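Local coordinates for elongation factor G (Thermus thermophilus, PDB 2DY1), which binds GTP together with a magnesium ion and probably acts as a GTPase elongation factor in protein synthesis, at residues 120-124 / 125-129; 143-146 / 147-151; 263-266 / 267-270; 366-370 / 371-375. One frame throughout, in Å; residues are numbered along the deposited sequence.

Overall arrangement
Interactions 1, 2 and 3 come in this order along the chain and share the GTP-binding domain, built round one mixed sheet. Interaction 1 is the C-terminal end of helix 113-124 and the turn into strand 129-134. Interactions 2 and 3 are stretches of about two turns within helices 142-153 and 261-271. The centres of these three are 19 to 22 Å apart, and they do not touch. Interaction 4 comes last, in the loop between strands 361-363 and 383-389. Its centre is about 17 Å from that of interaction 1, and the two touch where Leu125 CD2 packs on Phe375 O at 3.6 Å. This loop therefore meets the GTP-binding domain at a helix end.

Interaction 1 (120-124 / 125-129); sequences TVAER and LGLPR
Ala122 and Leu127 close a Schellman motif at the C-terminal end of helix 113-124. Leu127 N gives a nearly straight bond to Ala122 O (2.9 Å), and Gly126 N bonds to Glu123 O. Gly126 has positive phi (77°), which favours glycine and turns the chain out of the helix. The CB atoms of Ala122 and Leu127 meet at 4.3 Å, the apolar contact of this motif. Arg129, at the start of strand 129-134, folds back over the turn. Its CB starts the chain clear of the helix. CG and CD run past the Ala122 methyl, Arg129 CD at 3.8 Å from Ala122 CB. Bends at chi2 and chi3 bring the guanidinium round to the turn. Arg129 NE (2.8 Å) and Arg129 NH2 (3.0 Å) grip Leu127 O side-on, in the guanidinium plane, and this fixes the group's rotation. One face lies under the backbone of Glu123, and Trp119 adds a cation-pi contact. An alanine in place of Arg129 is likely to leave Leu127 O without both side-chain donors and the Glu123 carboxylate without its cationic mate. At the tip, Arg129 NH1 makes a salt bridge to Glu123 OE2 (3.1 Å, its hydrogen bond weak), carboxylate and guanidinium planes 85° apart.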
loop_
_atom_site.group_PDB
_atom_site.type_symbol
_atom_site.label_atom_id
_atom_site.label_comp_id
_atom_site.label_asym_id
_atom_site.label_seq_id
_atom_site.Cartn_x
_atom_site.Cartn_y
_atom_site.Cartn_z
ATOM N N THR A 120 -6.719 5.350 10.451
ATOM C CA THR A 120 -6.642 3.999 11.001
ATOM C C THR A 120 -5.196 3.520 11.144
ATOM O O THR A 120 -4.836 2.918 12.154
ATOM C CB THR A 120 -7.418 3.010 10.109
ATOM O OG1 THR A 120 -8.808 3.349 10.134
ATOM C CG2 THR A 120 -7.246 1.585 10.614
ATOM N N VAL A 121 -4.381 3.778 10.128
ATOM C CA VAL A 121 -2.974 3.370 10.190
ATOM C C VAL A 121 -2.307 4.111 11.344
ATOM O O VAL A 121 -1.564 3.513 12.139
ATOM C CB VAL A 121 -2.251 3.691 8.869
ATOM C CG1 VAL A 121 -0.742 3.403 8.996
ATOM C CG2 VAL A 121 -2.864 2.845 7.758
ATOM N N ALA A 122 -2.593 5.409 11.464
ATOM C CA ALA A 122 -2.001 6.189 12.539
ATOM C C ALA A 122 -2.406 5.608 13.891
ATOM O O ALA A 122 -1.583 5.495 14.798
ATOM C CB ALA A 122 -2.447 7.664 12.442
ATOM N N GLU A 123 -3.684 5.258 14.016
ATOM C CA GLU A 123 -4.205 4.688 15.259
ATOM C C GLU A 123 -3.479 3.388 15.613
ATOM O O GLU A 123 -3.052 3.207 16.766
ATOM C CB GLU A 123 -5.715 4.457 15.115
ATOM C CG GLU A 123 -6.485 4.446 16.430
ATOM C CD GLU A 123 -7.963 4.754 16.234
ATOM O OE1 GLU A 123 -8.639 3.998 15.499
ATOM O OE2 GLU A 123 -8.448 5.758 16.805
ATOM N N ARG A 124 -3.309 2.501 14.632
ATOM C CA ARG A 124 -2.637 1.223 14.871
ATOM C C ARG A 124 -1.181 1.411 15.268
ATOM O O ARG A 124 -0.627 0.596 15.995
ATOM C CB ARG A 124 -2.740 0.303 13.645
ATOM C CG ARG A 124 -4.169 -0.146 13.327
ATOM C CD ARG A 124 -4.191 -1.433 12.504
ATOM N NE ARG A 124 -3.513 -1.294 11.217
ATOM C CZ ARG A 124 -4.113 -1.398 10.035
ATOM N NH1 ARG A 124 -5.413 -1.646 9.967
ATOM N NH2 ARG A 124 -3.412 -1.260 8.915
ATOM N N LEU A 125 -0.559 2.484 14.787
ATOM C CA LEU A 125 0.829 2.787 15.143
ATOM C C LEU A 125 0.907 3.477 16.498
ATOM O O LEU A 125 1.997 3.704 17.017
ATOM C CB LEU A 125 1.476 3.689 14.083
ATOM C CG LEU A 125 1.886 2.957 12.805
ATOM C CD1 LEU A 125 2.145 3.975 11.717
ATOM C CD2 LEU A 125 3.148 2.118 13.035
ATOM N N GLY A 126 -0.253 3.824 17.057
ATOM C CA GLY A 126 -0.292 4.484 18.353
ATOM C C GLY A 126 0.071 5.951 18.284
ATOM O O GLY A 126 0.539 6.540 19.262
ATOM N N LEU A 127 -0.165 6.554 17.123
ATOM C CA LEU A 127 0.175 7.947 16.926
ATOM C C LEU A 127 -0.863 8.993 17.262
ATOM O O LEU A 127 -2.030 8.819 16.957
ATOM C CB LEU A 127 0.531 8.199 15.450
ATOM C CG LEU A 127 1.677 7.393 14.831
ATOM C CD1 LEU A 127 1.925 7.940 13.396
ATOM C CD2 LEU A 127 2.933 7.505 15.678
ATOM N N PRO A 128 -0.433 10.100 17.883
ATOM C CA PRO A 128 -1.333 11.206 18.212
ATOM C C PRO A 128 -1.783 11.739 16.842
ATOM O O PRO A 128 -1.060 11.602 15.839
ATOM C CB PRO A 128 -0.419 12.218 18.883
ATOM C CG PRO A 128 0.568 11.310 19.619
ATOM C CD PRO A 128 0.870 10.265 18.567
ATOM N N ARG A 129 -2.962 12.347 16.796
ATOM C CA ARG A 129 -3.491 12.894 15.554
ATOM C C ARG A 129 -4.037 14.299 15.777
ATOM O O ARG A 129 -4.607 14.602 16.831
ATOM C CB ARG A 129 -4.625 12.017 15.008
ATOM C CG ARG A 129 -4.177 10.815 14.165
ATOM C CD ARG A 129 -5.016 9.599 14.526
ATOM N NE ARG A 129 -4.580 9.129 15.845
ATOM C CZ ARG A 129 -5.341 8.448 16.689
ATOM N NH1 ARG A 129 -6.595 8.145 16.365
ATOM N NH2 ARG A 129 -4.846 8.084 17.864
#

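Interaction 2 (143-146 / 147-151); sequences YALL and EDLRS
Leu145 and Leu149 face each other one turn apart on helix 142-153 of the GTP-binding domain. Regular alpha-helical bonds tie the two halves of the segment. Glu147 N, Asp148 N, Leu149 N and Arg150 N bond to the carbonyl oxygens of Tyr143, Ala144, Leu145 and Leu146. The shortest of them joins Leu149 N to Leu145 O (2.8 Å). The same carbonyl is also covered by the side chain of Leu149. With CG anti to its own carbonyl carbon (chi1 -71°), Leu149 lays CG only 3.3 Å from Leu145 O. The two leucine side chains cross at a slant. Leu149 CD1 meets Leu145 CG at 4.0 Å, and Leu149 CG lies equally near Leu145 CD1. Leu145 takes the other common first torsion, CG anti to the backbone N (chi1 174°), and this swings its end forward along the helix to its partner. A looser touch joins Leu149 CD1 to Leu146 CD2 at 4.4 Å. Replacing Leu149 with an alanine would probably open a gap beside Leu145 CG and CD1 and uncover the side of Leu145 O. On the exposed side, Asp148 OD1 comes within 3.4 Å of Ala144 O, but both are acceptors and no hydrogen bond forms. Leu146 packs on Pro158 and Leu161 of strand 156-165, and Tyr143 makes a cation-pi contact with Arg200. Leu145 lies about 9 Å, side chain to side chain, from the GTP-binding Lys135. A helix laid against the central mixed sheet, here through Leu146 on strand 156-165, is typical of the P-loop GTPase fold.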
loop_
_atom_site.group_PDB
_atom_site.type_symbol
_atom_site.label_atom_id
_atom_site.label_comp_id
_atom_site.label_asym_id
_atom_site.label_seq_id
_atom_site.Cartn_x
_atom_site.Cartn_y
_atom_site.Cartn_z
ATOM N N TYR A 143 -18.898 24.634 11.127
ATOM C CA TYR A 143 -19.529 24.137 12.331
ATOM C C TYR A 143 -20.146 22.763 12.145
ATOM O O TYR A 143 -20.048 21.925 13.035
ATOM C CB TYR A 143 -20.534 25.169 12.838
ATOM C CG TYR A 143 -19.816 26.438 13.229
ATOM C CD1 TYR A 143 -19.586 27.458 12.299
ATOM C CD2 TYR A 143 -19.265 26.565 14.498
ATOM C CE1 TYR A 143 -18.810 28.577 12.632
ATOM C CE2 TYR A 143 -18.492 27.667 14.846
ATOM C CZ TYR A 143 -18.269 28.668 13.906
ATOM O OH TYR A 143 -17.510 29.757 14.263
ATOM N N ALA A 144 -20.752 22.518 10.984
ATOM C CA ALA A 144 -21.324 21.211 10.709
ATOM C C ALA A 144 -20.163 20.220 10.565
ATOM O O ALA A 144 -20.283 19.060 10.951
ATOM C CB ALA A 144 -22.159 21.251 9.425
ATOM N N LEU A 145 -19.043 20.681 10.003
ATOM C CA LEU A 145 -17.876 19.816 9.841
ATOM C C LEU A 145 -17.366 19.392 11.211
ATOM O O LEU A 145 -17.064 18.225 11.410
ATOM C CB LEU A 145 -16.772 20.538 9.063
ATOM C CG LEU A 145 -15.457 19.750 8.972
ATOM C CD1 LEU A 145 -15.663 18.426 8.245
ATOM C CD2 LEU A 145 -14.428 20.593 8.241
ATOM N N LEU A 146 -17.293 20.317 12.166
ATOM C CA LEU A 146 -16.846 19.930 13.510
ATOM C C LEU A 146 -17.761 18.839 14.089
ATOM O O LEU A 146 -17.284 17.892 14.719
ATOM C CB LEU A 146 -16.829 21.132 14.452
ATOM C CG LEU A 146 -15.774 22.210 14.205
ATOM C CD1 LEU A 146 -15.866 23.276 15.303
ATOM C CD2 LEU A 146 -14.387 21.560 14.223
ATOM N N GLU A 147 -19.077 18.968 13.890
ATOM C CA GLU A 147 -19.988 17.944 14.403
ATOM C C GLU A 147 -19.730 16.607 13.712
ATOM O O GLU A 147 -19.754 15.546 14.339
ATOM C CB GLU A 147 -21.447 18.355 14.191
ATOM C CG GLU A 147 -21.843 19.608 14.949
ATOM C CD GLU A 147 -23.338 19.871 14.894
ATOM O OE1 GLU A 147 -23.757 20.999 15.238
ATOM O OE2 GLU A 147 -24.096 18.948 14.520
ATOM N N ASP A 148 -19.480 16.654 12.411
ATOM C CA ASP A 148 -19.220 15.438 11.659
ATOM C C ASP A 148 -17.908 14.805 12.113
ATOM O O ASP A 148 -17.800 13.589 12.189
ATOM C CB ASP A 148 -19.146 15.725 10.160
ATOM C CG ASP A 148 -20.487 16.119 9.563
ATOM O OD1 ASP A 148 -21.536 15.945 10.231
ATOM O OD2 ASP A 148 -20.476 16.591 8.405
ATOM N N LEU A 149 -16.910 15.640 12.390
ATOM C CA LEU A 149 -15.621 15.129 12.853
ATOM C C LEU A 149 -15.798 14.460 14.213
ATOM O O LEU A 149 -15.223 13.407 14.470
ATOM C CB LEU A 149 -14.601 16.254 12.962
ATOM C CG LEU A 149 -14.123 16.811 11.623
ATOM C CD1 LEU A 149 -13.236 18.020 11.860
ATOM C CD2 LEU A 149 -13.363 15.726 10.860
ATOM N N ARG A 150 -16.596 15.072 15.081
ATOM C CA ARG A 150 -16.837 14.487 16.400
ATOM C C ARG A 150 -17.541 13.132 16.256
ATOM O O ARG A 150 -17.203 12.161 16.945
ATOM C CB ARG A 150 -17.676 15.440 17.252
ATOM C CG ARG A 150 -17.852 14.959 18.694
ATOM C CD ARG A 150 -18.517 16.030 19.558
ATOM N NE ARG A 150 -17.693 17.229 19.712
ATOM C CZ ARG A 150 -16.516 17.261 20.333
ATOM N NH1 ARG A 150 -16.004 16.157 20.869
ATOM N NH2 ARG A 150 -15.850 18.404 20.429
ATOM N N SER A 151 -18.512 13.069 15.350
ATOM C CA SER A 151 -19.266 11.840 15.122
ATOM C C SER A 151 -18.406 10.707 14.584
ATOM O O SER A 151 -18.598 9.546 14.939
ATOM C CB SER A 151 -20.402 12.081 14.119
ATOM O OG SER A 151 -21.375 12.969 14.634
#

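Interaction 3 (263-266 / 267-270); sequences PLLE and LILE
Leu264 O takes the amide of Ile268 at 2.9 Å, one of four backbone bonds that carry helix 261-271 through this stretch. Pro263 O accepts from Leu267 N and Glu266 O from Glu270 N, both also at 2.9 Å. The bond from Leu269 N to Leu265 O is slightly longer (3.1 Å) and the straightest of the set, at 162°. Further along, Leu269 O accepts from Arg10 NH2 and Glu270 O pairs with His239 ND1. The helix belongs to the P-loop GTPase fold of the GTP-binding domain and packs against its central sheet. Ile268 carries the contact within the helix. Ile268 CG1 stands anti to the carbonyl carbon (chi1 -78°) and rests 3.3 Å from Leu264 O. Ile268 CD1 then reaches back along the helix to Leu264 CG at 4.2 Å, and more loosely to Leu265 CD1 at 4.5 Å. Leu269 CG sits 3.6 Å from Leu265 O. Leu265 and Leu269 both lean on Val76 of strand 74-80, and Leu265 also meets Leu69. Leu264 packs on Val132 and on Leu25 of helix 22-32, and the side chain of Leu264 is about 11 Å from the bound GTP.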
loop_
_atom_site.group_PDB
_atom_site.type_symbol
_atom_site.label_atom_id
_atom_site.label_comp_id
_atom_site.label_asym_id
_atom_site.label_seq_id
_atom_site.Cartn_x
_atom_site.Cartn_y
_atom_site.Cartn_z
ATOM N N PRO A 263 0.554 29.898 12.411
ATOM C CA PRO A 263 -0.135 29.473 13.643
ATOM C C PRO A 263 -0.246 27.925 13.690
ATOM O O PRO A 263 -0.202 27.320 14.767
ATOM C CB PRO A 263 -1.500 30.137 13.515
ATOM C CG PRO A 263 -1.145 31.448 12.880
ATOM C CD PRO A 263 -0.140 31.046 11.797
ATOM N N LEU A 264 -0.400 27.286 12.527
ATOM C CA LEU A 264 -0.476 25.819 12.473
ATOM C C LEU A 264 0.868 25.235 12.915
ATOM O O LEU A 264 0.918 24.244 13.646
ATOM C CB LEU A 264 -0.793 25.339 11.045
ATOM C CG LEU A 264 -0.649 23.836 10.793
ATOM C CD1 LEU A 264 -1.685 23.088 11.614
ATOM C CD2 LEU A 264 -0.845 23.531 9.312
ATOM N N LEU A 265 1.962 25.843 12.465
ATOM C CA LEU A 265 3.276 25.354 12.845
ATOM C C LEU A 265 3.489 25.485 14.362
ATOM O O LEU A 265 4.020 24.570 15.006
ATOM C CB LEU A 265 4.346 26.115 12.065
ATOM C CG LEU A 265 5.788 25.606 12.171
ATOM C CD1 LEU A 265 5.865 24.122 11.834
ATOM C CD2 LEU A 265 6.652 26.428 11.203
ATOM N N GLU A 266 3.056 26.607 14.923
ATOM C CA GLU A 266 3.187 26.828 16.361
ATOM C C GLU A 266 2.341 25.795 17.108
ATOM O O GLU A 266 2.762 25.252 18.140
ATOM C CB GLU A 266 2.753 28.256 16.711
ATOM C CG GLU A 266 3.680 29.316 16.100
ATOM C CD GLU A 266 3.196 30.747 16.312
ATOM O OE1 GLU A 266 1.980 30.992 16.190
ATOM O OE2 GLU A 266 4.038 31.633 16.585
ATOM N N LEU A 267 1.148 25.507 16.591
ATOM C CA LEU A 267 0.285 24.512 17.223
ATOM C C LEU A 267 0.907 23.113 17.152
ATOM O O LEU A 267 0.754 22.323 18.077
ATOM C CB LEU A 267 -1.110 24.532 16.582
ATOM C CG LEU A 267 -2.144 23.538 17.104
ATOM C CD1 LEU A 267 -2.425 23.799 18.584
ATOM C CD2 LEU A 267 -3.428 23.678 16.292
ATOM N N ILE A 268 1.599 22.795 16.055
ATOM C CA ILE A 268 2.264 21.499 15.945
ATOM C C ILE A 268 3.275 21.370 17.087
ATOM O O ILE A 268 3.335 20.330 17.767
ATOM C CB ILE A 268 2.973 21.381 14.579
ATOM C CG1 ILE A 268 1.926 21.072 13.507
ATOM C CG2 ILE A 268 4.054 20.301 14.620
ATOM C CD1 ILE A 268 2.419 21.277 12.052
ATOM N N LEU A 269 4.061 22.421 17.306
ATOM C CA LEU A 269 5.059 22.403 18.374
ATOM C C LEU A 269 4.392 22.295 19.740
ATOM O O LEU A 269 4.823 21.528 20.604
ATOM C CB LEU A 269 5.932 23.667 18.299
ATOM C CG LEU A 269 6.837 23.656 17.068
ATOM C CD1 LEU A 269 7.271 25.082 16.748
ATOM C CD2 LEU A 269 8.061 22.734 17.309
ATOM N N GLU A 270 3.312 23.034 19.932
ATOM C CA GLU A 270 2.633 23.010 21.219
ATOM C C GLU A 270 1.881 21.725 21.552
ATOM O O GLU A 270 1.884 21.263 22.697
ATOM C CB GLU A 270 1.656 24.187 21.284
ATOM C CG GLU A 270 0.719 24.154 22.477
ATOM C CD GLU A 270 -0.314 25.267 22.425
ATOM O OE1 GLU A 270 -0.553 25.805 21.318
ATOM O OE2 GLU A 270 -0.895 25.591 23.483
#

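Interaction 4 (366-370 / 371-375); sequences EKPES and EEVPF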
loop_
_atom_site.group_PDB
_atom_site.type_symbol
_atom_site.label_atom_id
_atom_site.label_comp_id
_atom_site.label_asym_id
_atom_site.label_seq_id
_atom_site.Cartn_x
_atom_site.Cartn_y
_atom_site.Cartn_z
ATOM N N GLU A 366 22.656 -2.448 21.949
ATOM C CA GLU A 366 21.847 -3.662 21.825
ATOM C C GLU A 366 20.835 -3.524 20.686
ATOM O O GLU A 366 20.120 -2.533 20.606
ATOM C CB GLU A 366 21.117 -3.930 23.151
ATOM C CG GLU A 366 20.305 -5.203 23.188
ATOM C CD GLU A 366 21.140 -6.465 23.192
ATOM O OE1 GLU A 366 20.695 -7.474 22.601
ATOM O OE2 GLU A 366 22.228 -6.457 23.795
ATOM N N LYS A 367 20.778 -4.528 19.816
ATOM C CA LYS A 367 19.846 -4.493 18.691
ATOM C C LYS A 367 18.405 -4.477 19.178
ATOM O O LYS A 367 18.065 -5.127 20.169
ATOM C CB LYS A 367 20.062 -5.702 17.770
ATOM C CG LYS A 367 19.281 -5.606 16.460
ATOM C CD LYS A 367 19.566 -6.765 15.512
ATOM C CE LYS A 367 18.820 -7.999 15.916
ATOM N NZ LYS A 367 19.033 -9.078 14.927
ATOM N N PRO A 368 17.530 -3.709 18.504
ATOM C CA PRO A 368 16.131 -3.673 18.930
ATOM C C PRO A 368 15.382 -4.941 18.548
ATOM O O PRO A 368 15.745 -5.629 17.589
ATOM C CB PRO A 368 15.564 -2.466 18.178
ATOM C CG PRO A 368 16.374 -2.458 16.923
ATOM C CD PRO A 368 17.779 -2.698 17.460
ATOM N N GLU A 369 14.345 -5.239 19.325
ATOM C CA GLU A 369 13.465 -6.373 19.058
ATOM C C GLU A 369 12.255 -5.751 18.359
ATOM O O GLU A 369 12.144 -4.525 18.306
ATOM C CB GLU A 369 13.089 -7.061 20.374
ATOM C CG GLU A 369 14.326 -7.715 20.999
ATOM C CD GLU A 369 14.051 -8.491 22.284
ATOM O OE1 GLU A 369 12.911 -8.481 22.793
ATOM O OE2 GLU A 369 15.008 -9.108 22.778
ATOM N N SER A 370 11.346 -6.566 17.833
ATOM C CA SER A 370 10.212 -6.029 17.084
ATOM C C SER A 370 9.319 -5.015 17.785
ATOM O O SER A 370 8.808 -4.112 17.132
ATOM C CB SER A 370 9.344 -7.173 16.536
ATOM O OG SER A 370 8.652 -7.848 17.574
ATOM N N GLU A 371 9.140 -5.136 19.099
ATOM C CA GLU A 371 8.282 -4.206 19.825
ATOM C C GLU A 371 8.846 -2.793 19.933
ATOM O O GLU A 371 8.110 -1.851 20.193
ATOM C CB GLU A 371 8.012 -4.715 21.249
ATOM C CG GLU A 371 7.416 -6.106 21.311
ATOM C CD GLU A 371 8.467 -7.188 21.426
ATOM O OE1 GLU A 371 9.661 -6.908 21.184
ATOM O OE2 GLU A 371 8.092 -8.333 21.751
ATOM N N GLU A 372 10.147 -2.653 19.724
ATOM C CA GLU A 372 10.805 -1.358 19.865
ATOM C C GLU A 372 10.855 -0.491 18.611
ATOM O O GLU A 372 11.176 0.691 18.691
ATOM C CB GLU A 372 12.223 -1.585 20.378
ATOM C CG GLU A 372 12.256 -2.309 21.725
ATOM C CD GLU A 372 13.657 -2.659 22.180
ATOM O OE1 GLU A 372 14.197 -3.684 21.722
ATOM O OE2 GLU A 372 14.225 -1.904 22.999
ATOM N N VAL A 373 10.508 -1.075 17.471
ATOM C CA VAL A 373 10.570 -0.373 16.182
ATOM C C VAL A 373 9.202 -0.204 15.532
ATOM O O VAL A 373 8.515 -1.188 15.302
ATOM C CB VAL A 373 11.442 -1.189 15.197
ATOM C CG1 VAL A 373 11.694 -0.397 13.913
ATOM C CG2 VAL A 373 12.758 -1.570 15.864
ATOM N N PRO A 374 8.790 1.044 15.214
ATOM C CA PRO A 374 7.477 1.221 14.575
ATOM C C PRO A 374 7.397 0.393 13.295
ATOM O O PRO A 374 8.367 0.298 12.542
ATOM C CB PRO A 374 7.430 2.724 14.274
ATOM C CG PRO A 374 8.341 3.322 15.341
ATOM C CD PRO A 374 9.476 2.334 15.412
ATOM N N PHE A 375 6.245 -0.209 13.033
ATOM C CA PHE A 375 6.117 -1.017 11.842
ATOM C C PHE A 375 4.686 -0.998 11.346
ATOM O O PHE A 375 3.751 -1.255 12.104
ATOM C CB PHE A 375 6.507 -2.476 12.132
ATOM C CG PHE A 375 6.574 -3.337 10.901
ATOM C CD1 PHE A 375 7.735 -3.388 10.154
ATOM C CD2 PHE A 375 5.449 -4.025 10.451
ATOM C CE1 PHE A 375 7.785 -4.111 8.960
ATOM C CE2 PHE A 375 5.494 -4.751 9.249
ATOM C CZ PHE A 375 6.654 -4.789 8.514
HETATM O O HOH W 1 16.578 -4.441 22.440
HETATM O O HOH W 2 11.259 -6.151 23.308
HETATM O O HOH W 3 8.912 -3.731 14.496
#
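Glu372 reaches back to Glu369 because its CG is anti to the carbonyl carbon (chi1 -59°) and the chain beyond is extended (chi2 174°). Glu372 OE1 thereby accepts from Glu369 N at 2.9 Å, in a nearly straight bond on the anti side of the carboxylate. In return, Glu372 N bonds to Glu369 O at 3.1 Å, coming from above the carbonyl plane. Water 1 also donates to Glu372 OE1 (2.6 Å) and to Lys367 O, so one oxygen is gripped from two sources. Glu369 and Glu371 lie side by side with OE1 atoms 4.0 Å apart. Water 2 donates to both and probably eases their like charges. Val373 N makes a weak bond to Ser370 O at 3.5 Å, and water 3 bridges that oxygen to Val373 O. On the apolar side, Val373 CG2 rests against Pro368 CB at 3.7 Å. Both side chains also touch Val361 of strand 361-363, which joins the turn to its sheet. The Lys367 side chain forms a salt bridge with Glu319. This surface loop is typical of consecutive type I beta-turns, 369-372 and the weaker 370-373, with the Glu372 carboxylate accepting from the amide that opens the first.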